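Local coordinates for protein putative transcriptional regulator, IclR family (Arthrobacter aurescens, PDB 3OBF) that probably regulates transcription by binding DNA, this piece being the C-terminal, GAF-like domain of an IclR-family regulator, at residues A25-Q39 with A50-V64. Residues are numbered along the deposited sequence; the frame is centred on the assembly and turned at random.
Sequences ALMVWNGNESMCVEQ and APLGARYNEALSSSV
Ser34 and Tyr56 form the hydrogen-bonded antiparallel pair that adds the short edge strand 55-56 to the hairpin of strands 24-29 and 34-40, at one margin of the GAF-like sheet. Ser34 N reaches Tyr56 O at 2.9 Å, nearly straight at 172°, and Tyr56 N returns a bond to Ser34 O. Further along, Cys36 N donates to Ala54 O, and Cys36 O accepts from Gly53 N; Gly53 and Ala54 belong to the type II turn from Pro51 to Ala54. On the face of Met35 and Arg55, selenium SE of selenomethionine Met35 lies 4.0 Å above the guanidinium centre. NH1 of Arg55 meets Glu33 OE1 at 2.9 Å in a salt bridge, on the syn side and slightly out of the carboxylate plane. The anti lone pair of OE1 takes Asn30 ND2 at 2.7 Å, so two donors grip one oxygen. An alanine in place of Glu33 would probably leave the Arg55 charge without its mate, Asn30 ND2 without this acceptor and the guanidinium freer to turn. On the other face, that of Ser34 and Tyr56, selenomethionine Met27, bent at chi2 (-61°) and chi3, brings CE to 3.5 Å from Tyr56 CD2; Phe67 of helix 62-69 also packs on Met27 and Ser34. At the far end, Gln39 NE2 bonds Ala50 O at 3.0 Å from above the carbonyl plane, while Leu52 CD2 rests 3.5 Å from Glu38 N.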
ATOM      1  N   ALA A  25      -6.251  -4.340  -4.363  1.00 23.49           N
ATOM      2  CA  ALA A  25      -5.088  -4.932  -5.004  1.00 23.50           C
ATOM      3  C   ALA A  25      -4.162  -5.518  -3.976  1.00 23.56           C
ATOM      4  O   ALA A  25      -4.038  -4.986  -2.881  1.00 24.16           O
ATOM      5  CB  ALA A  25      -4.344  -3.890  -5.815  1.00 23.31           C
ATOM      6  N   LEU A  26      -3.501  -6.610  -4.343  1.00 23.61           N
ATOM      7  CA  LEU A  26      -2.465  -7.175  -3.546  1.00 24.04           C
ATOM      8  C   LEU A  26      -1.134  -6.765  -4.195  1.00 24.74           C
ATOM      9  O   LEU A  26      -0.888  -7.038  -5.381  1.00 24.75           O
ATOM     10  CB  LEU A  26      -2.594  -8.708  -3.499  1.00 24.15           C
ATOM     11  CG  LEU A  26      -1.562  -9.453  -2.611  1.00 24.96           C
ATOM     12  CD1 LEU A  26      -1.906  -9.267  -1.117  1.00 26.47           C
ATOM     13  CD2 LEU A  26      -1.474 -10.957  -2.930  1.00 24.55           C
HETATM   14  N   MSE A  27      -0.286  -6.108  -3.399  1.00 23.80           N
HETATM   15  CA  MSE A  27       1.016  -5.659  -3.854  1.00 23.54           C
HETATM   16  C   MSE A  27       2.130  -6.532  -3.250  1.00 23.52           C
HETATM   17  O   MSE A  27       2.020  -7.018  -2.106  1.00 22.63           O
HETATM   18  CB  MSE A  27       1.250  -4.200  -3.461  1.00 23.26           C
HETATM   19  CG  MSE A  27       0.059  -3.308  -3.630  1.00 25.33           C
HETATM   20 SE   MSE A  27      -0.552  -3.221  -5.510  1.00 29.36          SE
HETATM   21  CE  MSE A  27       0.875  -2.141  -6.238  1.00 30.21           C
ATOM     22  N   VAL A  28       3.192  -6.723  -4.034  1.00 23.94           N
ATOM     23  CA  VAL A  28       4.440  -7.295  -3.530  1.00 24.55           C
ATOM     24  C   VAL A  28       5.625  -6.351  -3.782  1.00 25.68           C
ATOM     25  O   VAL A  28       5.576  -5.487  -4.657  1.00 25.69           O
ATOM     26  CB  VAL A  28       4.744  -8.705  -4.081  1.00 24.83           C
ATOM     27  CG1 VAL A  28       3.628  -9.697  -3.684  1.00 23.27           C
ATOM     28  CG2 VAL A  28       4.988  -8.647  -5.613  1.00 25.40           C
ATOM     29  N   TRP A  29       6.681  -6.549  -2.992  1.00 26.36           N
ATOM     30  CA  TRP A  29       7.849  -5.688  -2.985  1.00 27.34           C
ATOM     31  C   TRP A  29       8.986  -6.455  -3.606  1.00 28.20           C
ATOM     32  O   TRP A  29       9.234  -7.603  -3.210  1.00 28.76           O
ATOM     33  CB  TRP A  29       8.191  -5.391  -1.528  1.00 27.13           C
ATOM     34  CG  TRP A  29       9.296  -4.391  -1.296  1.00 27.73           C
ATOM     35  CD1 TRP A  29      10.446  -4.593  -0.570  1.00 28.99           C
ATOM     36  CD2 TRP A  29       9.339  -3.034  -1.749  1.00 26.71           C
ATOM     37  NE1 TRP A  29      11.207  -3.444  -0.561  1.00 30.72           N
ATOM     38  CE2 TRP A  29      10.553  -2.475  -1.282  1.00 28.95           C
ATOM     39  CE3 TRP A  29       8.478  -2.238  -2.512  1.00 25.87           C
ATOM     40  CZ2 TRP A  29      10.913  -1.159  -1.539  1.00 27.49           C
ATOM     41  CZ3 TRP A  29       8.840  -0.921  -2.761  1.00 26.94           C
ATOM     42  CH2 TRP A  29      10.040  -0.394  -2.272  1.00 27.48           C
ATOM     43  N   ASN A  30       9.661  -5.869  -4.577  1.00 29.11           N
ATOM     44  CA  ASN A  30      10.920  -6.456  -5.077  1.00 31.95           C
ATOM     45  C   ASN A  30      12.195  -5.748  -4.602  1.00 32.60           C
ATOM     46  O   ASN A  30      13.300  -6.031  -5.092  1.00 34.27           O
ATOM     47  CB  ASN A  30      10.925  -6.580  -6.610  1.00 32.33           C
ATOM     48  CG  ASN A  30      10.838  -5.254  -7.303  1.00 33.39           C
ATOM     49  OD1 ASN A  30      11.081  -4.218  -6.708  1.00 34.42           O
ATOM     50  ND2 ASN A  30      10.512  -5.278  -8.589  1.00 37.07           N
ATOM     51  N   GLY A  31      12.051  -4.806  -3.681  1.00 33.25           N
ATOM     52  CA  GLY A  31      13.208  -4.102  -3.108  1.00 33.61           C
ATOM     53  C   GLY A  31      13.382  -2.683  -3.593  1.00 33.89           C
ATOM     54  O   GLY A  31      13.971  -1.861  -2.914  1.00 34.42           O
ATOM     55  N   ASN A  32      12.885  -2.376  -4.781  1.00 34.19           N
ATOM     56  CA  ASN A  32      12.874  -0.980  -5.191  1.00 34.81           C
ATOM     57  C   ASN A  32      11.555  -0.551  -5.863  1.00 34.03           C
ATOM     58  O   ASN A  32      11.458   0.568  -6.405  1.00 34.07           O
ATOM     59  CB  ASN A  32      14.148  -0.633  -6.005  1.00 36.10           C
ATOM     60  CG  ASN A  32      14.301  -1.487  -7.247  1.00 37.41           C
ATOM     61  OD1 ASN A  32      13.372  -2.198  -7.639  1.00 42.41           O
ATOM     62  ND2 ASN A  32      15.462  -1.436  -7.863  1.00 37.91           N
ATOM     63  N   GLU A  33      10.559  -1.446  -5.838  1.00 32.18           N
ATOM     64  CA  GLU A  33       9.265  -1.232  -6.497  1.00 31.80           C
ATOM     65  C   GLU A  33       8.162  -2.042  -5.862  1.00 30.40           C
ATOM     66  O   GLU A  33       8.352  -3.204  -5.462  1.00 28.57           O
ATOM     67  CB  GLU A  33       9.247  -1.685  -7.959  1.00 32.72           C
ATOM     68  CG  GLU A  33      10.209  -1.088  -8.913  1.00 36.63           C
ATOM     69  CD  GLU A  33      10.170  -1.860 -10.209  1.00 40.76           C
ATOM     70  OE1 GLU A  33      10.211  -3.106 -10.144  1.00 42.99           O
ATOM     71  OE2 GLU A  33      10.072  -1.240 -11.285  1.00 43.85           O
ATOM     72  N   SER A  34       6.988  -1.437  -5.830  1.00 28.91           N
ATOM     73  CA  SER A  34       5.817  -2.142  -5.421  1.00 28.55           C
ATOM     74  C   SER A  34       5.077  -2.596  -6.685  1.00 28.39           C
ATOM     75  O   SER A  34       4.945  -1.828  -7.637  1.00 28.78           O
ATOM     76  CB  SER A  34       4.962  -1.233  -4.552  1.00 28.05           C
ATOM     77  OG  SER A  34       3.889  -1.981  -4.080  1.00 27.70           O
HETATM   78  N   MSE A  35       4.639  -3.857  -6.720  1.00 28.30           N
HETATM   79  CA  MSE A  35       4.011  -4.392  -7.932  1.00 28.49           C
HETATM   80  C   MSE A  35       2.659  -4.998  -7.647  1.00 26.98           C
HETATM   81  O   MSE A  35       2.504  -5.743  -6.677  1.00 25.89           O
HETATM   82  CB  MSE A  35       4.922  -5.413  -8.648  1.00 29.63           C
HETATM   83  CG  MSE A  35       4.421  -5.824 -10.030  1.00 33.47           C
HETATM   84 SE   MSE A  35       5.614  -7.115 -10.853  1.00 46.76          SE
HETATM   85  CE  MSE A  35       5.093  -7.039 -12.710  1.00 47.44           C
ATOM     86  N   CYS A  36       1.692  -4.693  -8.511  1.00 27.00           N
ATOM     87  CA  CYS A  36       0.371  -5.271  -8.370  1.00 26.59           C
ATOM     88  C   CYS A  36       0.329  -6.709  -8.947  1.00 26.25           C
ATOM     89  O   CYS A  36       0.609  -6.930 -10.128  1.00 26.45           O
ATOM     90  CB  CYS A  36      -0.695  -4.379  -8.995  1.00 26.28           C
ATOM     91  SG  CYS A  36      -2.317  -5.192  -8.921  1.00 27.62           S
ATOM     92  N   VAL A  37       0.026  -7.684  -8.101  1.00 24.82           N
ATOM     93  CA  VAL A  37       0.028  -9.079  -8.569  1.00 24.81           C
ATOM     94  C   VAL A  37      -1.375  -9.704  -8.573  1.00 25.12           C
ATOM     95  O   VAL A  37      -1.546 -10.801  -9.084  1.00 26.39           O
ATOM     96  CB  VAL A  37       0.961  -9.978  -7.731  1.00 24.78           C
ATOM     97  CG1 VAL A  37       2.394  -9.502  -7.837  1.00 25.92           C
ATOM     98  CG2 VAL A  37       0.468 -10.113  -6.250  1.00 23.65           C
ATOM     99  N   GLU A  38      -2.352  -9.017  -7.975  1.00 24.18           N
ATOM    100  CA  GLU A  38      -3.728  -9.482  -7.944  1.00 24.56           C
ATOM    101  C   GLU A  38      -4.623  -8.288  -7.627  1.00 24.90           C
ATOM    102  O   GLU A  38      -4.345  -7.535  -6.688  1.00 24.74           O
ATOM    103  CB  GLU A  38      -3.909 -10.564  -6.871  1.00 24.67           C
ATOM    104  CG  GLU A  38      -5.154 -11.420  -7.043  1.00 24.67           C
ATOM    105  CD  GLU A  38      -5.068 -12.702  -6.206  1.00 26.17           C
ATOM    106  OE1 GLU A  38      -5.036 -13.787  -6.829  1.00 26.86           O
ATOM    107  OE2 GLU A  38      -5.014 -12.622  -4.944  1.00 23.72           O
ATOM    108  N   GLN A  39      -5.696  -8.114  -8.394  1.00 25.10           N
ATOM    109  CA  GLN A  39      -6.590  -6.989  -8.171  1.00 25.64           C
ATOM    110  C   GLN A  39      -8.033  -7.236  -8.642  1.00 25.65           C
ATOM    111  O   GLN A  39      -8.282  -8.068  -9.523  1.00 25.57           O
ATOM    112  CB  GLN A  39      -5.992  -5.709  -8.799  1.00 25.90           C
ATOM    113  CG  GLN A  39      -6.030  -5.678 -10.330  1.00 27.08           C
ATOM    114  CD  GLN A  39      -7.200  -4.863 -10.853  1.00 29.55           C
ATOM    115  OE1 GLN A  39      -8.215  -5.425 -11.241  1.00 30.27           O
ATOM    116  NE2 GLN A  39      -7.066  -3.528 -10.852  1.00 30.00           N
ATOM    117  N   ALA A  50      -4.189   0.666 -10.424  1.00 34.40           N
ATOM    118  CA  ALA A  50      -3.508  -0.559  -9.983  1.00 31.99           C
ATOM    119  C   ALA A  50      -3.810  -1.758 -10.883  1.00 30.44           C
ATOM    120  O   ALA A  50      -4.226  -2.813 -10.381  1.00 29.98           O
ATOM    121  CB  ALA A  50      -3.848  -0.879  -8.494  1.00 31.27           C
ATOM    122  N   PRO A  51      -3.597  -1.613 -12.213  1.00 29.93           N
ATOM    123  CA  PRO A  51      -3.856  -2.776 -13.063  1.00 29.85           C
ATOM    124  C   PRO A  51      -2.756  -3.843 -12.818  1.00 29.54           C
ATOM    125  O   PRO A  51      -1.671  -3.489 -12.360  1.00 29.68           O
ATOM    126  CB  PRO A  51      -3.786  -2.193 -14.494  1.00 30.00           C
ATOM    127  CG  PRO A  51      -2.814  -1.039 -14.391  1.00 30.45           C
ATOM    128  CD  PRO A  51      -3.028  -0.475 -12.978  1.00 29.99           C
ATOM    129  N   LEU A  52      -3.042  -5.121 -13.064  1.00 29.16           N
ATOM    130  CA  LEU A  52      -2.060  -6.183 -12.863  1.00 29.43           C
ATOM    131  C   LEU A  52      -0.697  -5.801 -13.458  1.00 30.11           C
ATOM    132  O   LEU A  52      -0.625  -5.299 -14.583  1.00 29.84           O
ATOM    133  CB  LEU A  52      -2.548  -7.485 -13.521  1.00 30.18           C
ATOM    134  CG  LEU A  52      -3.694  -8.128 -12.742  1.00 29.59           C
ATOM    135  CD1 LEU A  52      -4.256  -9.322 -13.450  1.00 29.94           C
ATOM    136  CD2 LEU A  52      -3.186  -8.509 -11.353  1.00 28.05           C
ATOM    137  N   GLY A  53       0.377  -6.038 -12.704  1.00 29.60           N
ATOM    138  CA  GLY A  53       1.721  -5.787 -13.222  1.00 30.37           C
ATOM    139  C   GLY A  53       2.204  -4.350 -13.076  1.00 30.91           C
ATOM    140  O   GLY A  53       3.370  -4.090 -13.277  1.00 30.86           O
ATOM    141  N   ALA A  54       1.314  -3.429 -12.689  1.00 30.86           N
ATOM    142  CA  ALA A  54       1.701  -2.058 -12.476  1.00 31.48           C
ATOM    143  C   ALA A  54       2.763  -1.995 -11.373  1.00 31.63           C
ATOM    144  O   ALA A  54       2.726  -2.753 -10.382  1.00 31.54           O
ATOM    145  CB  ALA A  54       0.475  -1.196 -12.122  1.00 32.03           C
ATOM    146  N   ARG A  55       3.736  -1.123 -11.597  1.00 31.92           N
ATOM    147  CA  ARG A  55       4.884  -0.982 -10.716  1.00 31.91           C
ATOM    148  C   ARG A  55       4.985   0.444 -10.214  1.00 31.18           C
ATOM    149  O   ARG A  55       4.883   1.389 -10.996  1.00 31.29           O
ATOM    150  CB  ARG A  55       6.172  -1.355 -11.446  1.00 33.00           C
ATOM    151  CG  ARG A  55       6.354  -2.840 -11.810  1.00 35.53           C
ATOM    152  CD  ARG A  55       7.479  -2.941 -12.877  1.00 41.94           C
ATOM    153  NE  ARG A  55       7.621  -4.271 -13.481  1.00 48.01           N
ATOM    154  CZ  ARG A  55       8.414  -5.250 -13.019  1.00 51.18           C
ATOM    155  NH1 ARG A  55       9.152  -5.082 -11.925  1.00 53.07           N
ATOM    156  NH2 ARG A  55       8.466  -6.419 -13.647  1.00 53.10           N
ATOM    157  N   TYR A  56       5.197   0.596  -8.915  1.00 30.12           N
ATOM    158  CA  TYR A  56       5.197   1.919  -8.282  1.00 29.20           C
ATOM    159  C   TYR A  56       6.540   2.157  -7.589  1.00 28.74           C
ATOM    160  O   TYR A  56       6.982   1.318  -6.806  1.00 27.67           O
ATOM    161  CB  TYR A  56       4.021   2.036  -7.284  1.00 29.13           C
ATOM    162  CG  TYR A  56       2.675   1.876  -7.962  1.00 29.65           C
ATOM    163  CD1 TYR A  56       1.995   2.984  -8.496  1.00 29.31           C
ATOM    164  CD2 TYR A  56       2.112   0.600  -8.112  1.00 30.30           C
ATOM    165  CE1 TYR A  56       0.772   2.827  -9.159  1.00 31.86           C
ATOM    166  CE2 TYR A  56       0.904   0.418  -8.773  1.00 33.14           C
ATOM    167  CZ  TYR A  56       0.241   1.531  -9.295  1.00 33.99           C
ATOM    168  OH  TYR A  56      -0.947   1.323  -9.928  1.00 36.66           O
ATOM    169  N   ASN A  57       7.197   3.285  -7.882  1.00 29.14           N
ATOM    170  CA  ASN A  57       8.445   3.613  -7.156  1.00 30.22           C
ATOM    171  C   ASN A  57       8.506   5.050  -6.594  1.00 30.68           C
ATOM    172  O   ASN A  57       9.595   5.564  -6.297  1.00 30.21           O
ATOM    173  CB  ASN A  57       9.692   3.292  -7.984  1.00 30.82           C
ATOM    174  CG  ASN A  57       9.949   4.322  -9.050  1.00 33.39           C
ATOM    175  OD1 ASN A  57       9.029   4.863  -9.614  1.00 34.63           O
ATOM    176  ND2 ASN A  57      11.208   4.613  -9.310  1.00 38.97           N
ATOM    177  N   GLU A  58       7.341   5.679  -6.430  1.00 30.40           N
ATOM    178  CA  GLU A  58       7.250   6.994  -5.785  1.00 30.54           C
ATOM    179  C   GLU A  58       7.082   6.761  -4.300  1.00 29.61           C
ATOM    180  O   GLU A  58       6.247   5.961  -3.848  1.00 28.09           O
ATOM    181  CB  GLU A  58       6.060   7.788  -6.333  1.00 32.03           C
ATOM    182  CG  GLU A  58       6.247   8.101  -7.851  1.00 37.15           C
ATOM    183  CD  GLU A  58       5.010   8.670  -8.524  1.00 44.49           C
ATOM    184  OE1 GLU A  58       4.839   9.902  -8.505  1.00 48.14           O
ATOM    185  OE2 GLU A  58       4.217   7.887  -9.113  1.00 49.66           O
ATOM    186  N   ALA A  59       7.906   7.463  -3.549  1.00 29.45           N
ATOM    187  CA  ALA A  59       7.930   7.378  -2.100  1.00 29.16           C
ATOM    188  C   ALA A  59       6.539   7.555  -1.497  1.00 29.76           C
ATOM    189  O   ALA A  59       6.162   6.853  -0.555  1.00 29.25           O
ATOM    190  CB  ALA A  59       8.933   8.387  -1.528  1.00 28.25           C
ATOM    191  N   LEU A  60       5.764   8.468  -2.067  1.00 31.16           N
ATOM    192  CA  LEU A  60       4.497   8.847  -1.444  1.00 32.08           C
ATOM    193  C   LEU A  60       3.345   7.906  -1.784  1.00 31.28           C
ATOM    194  O   LEU A  60       2.269   7.996  -1.195  1.00 31.75           O
ATOM    195  CB  LEU A  60       4.184  10.320  -1.684  1.00 33.30           C
ATOM    196  CG  LEU A  60       5.100  11.284  -0.903  1.00 35.37           C
ATOM    197  CD1 LEU A  60       4.711  12.745  -1.122  1.00 36.79           C
ATOM    198  CD2 LEU A  60       5.088  10.986   0.619  1.00 37.93           C
ATOM    199  N   SER A  61       3.610   6.994  -2.715  0.50 31.15           N
ATOM    200  CA  SER A  61       2.700   5.893  -3.046  0.50 30.69           C
ATOM    201  C   SER A  61       2.446   5.051  -1.784  0.50 30.19           C
ATOM    202  O   SER A  61       3.384   4.611  -1.111  0.50 30.40           O
ATOM    203  CB  SER A  61       3.311   5.057  -4.177  0.50 30.15           C
ATOM    204  OG  SER A  61       2.443   4.040  -4.632  0.50 30.09           O
ATOM    205  N   SER A  62       1.175   4.880  -1.444  0.50 29.66           N
ATOM    206  CA  SER A  62       0.791   4.196  -0.206  0.50 29.24           C
ATOM    207  C   SER A  62       1.476   2.855  -0.050  0.50 27.97           C
ATOM    208  O   SER A  62       2.041   2.536   0.996  0.50 27.70           O
ATOM    209  CB  SER A  62      -0.718   3.980  -0.179  0.50 29.38           C
ATOM    210  OG  SER A  62      -1.364   5.195   0.111  0.50 32.05           O
ATOM    211  N   SER A  63       1.371   2.072  -1.113  0.50 26.70           N
ATOM    212  CA  SER A  63       1.973   0.763  -1.234  0.50 26.09           C
ATOM    213  C   SER A  63       3.482   0.790  -0.937  0.50 25.42           C
ATOM    214  O   SER A  63       4.034  -0.095  -0.258  0.50 25.28           O
ATOM    215  CB  SER A  63       1.733   0.320  -2.676  0.50 26.34           C
ATOM    216  OG  SER A  63       2.144  -0.990  -2.902  0.50 27.94           O
ATOM    217  N   VAL A  64       4.136   1.819  -1.455  1.00 23.96           N
ATOM    218  CA  VAL A  64       5.575   1.975  -1.356  1.00 24.54           C
ATOM    219  C   VAL A  64       5.917   2.337   0.101  1.00 25.53           C
ATOM    220  O   VAL A  64       6.873   1.785   0.662  1.00 26.03           O
ATOM    221  CB  VAL A  64       6.094   3.023  -2.361  1.00 24.68           C
ATOM    222  CG1 VAL A  64       7.583   3.366  -2.097  1.00 25.05           C
ATOM    223  CG2 VAL A  64       5.929   2.481  -3.781  1.00 23.45           C
TER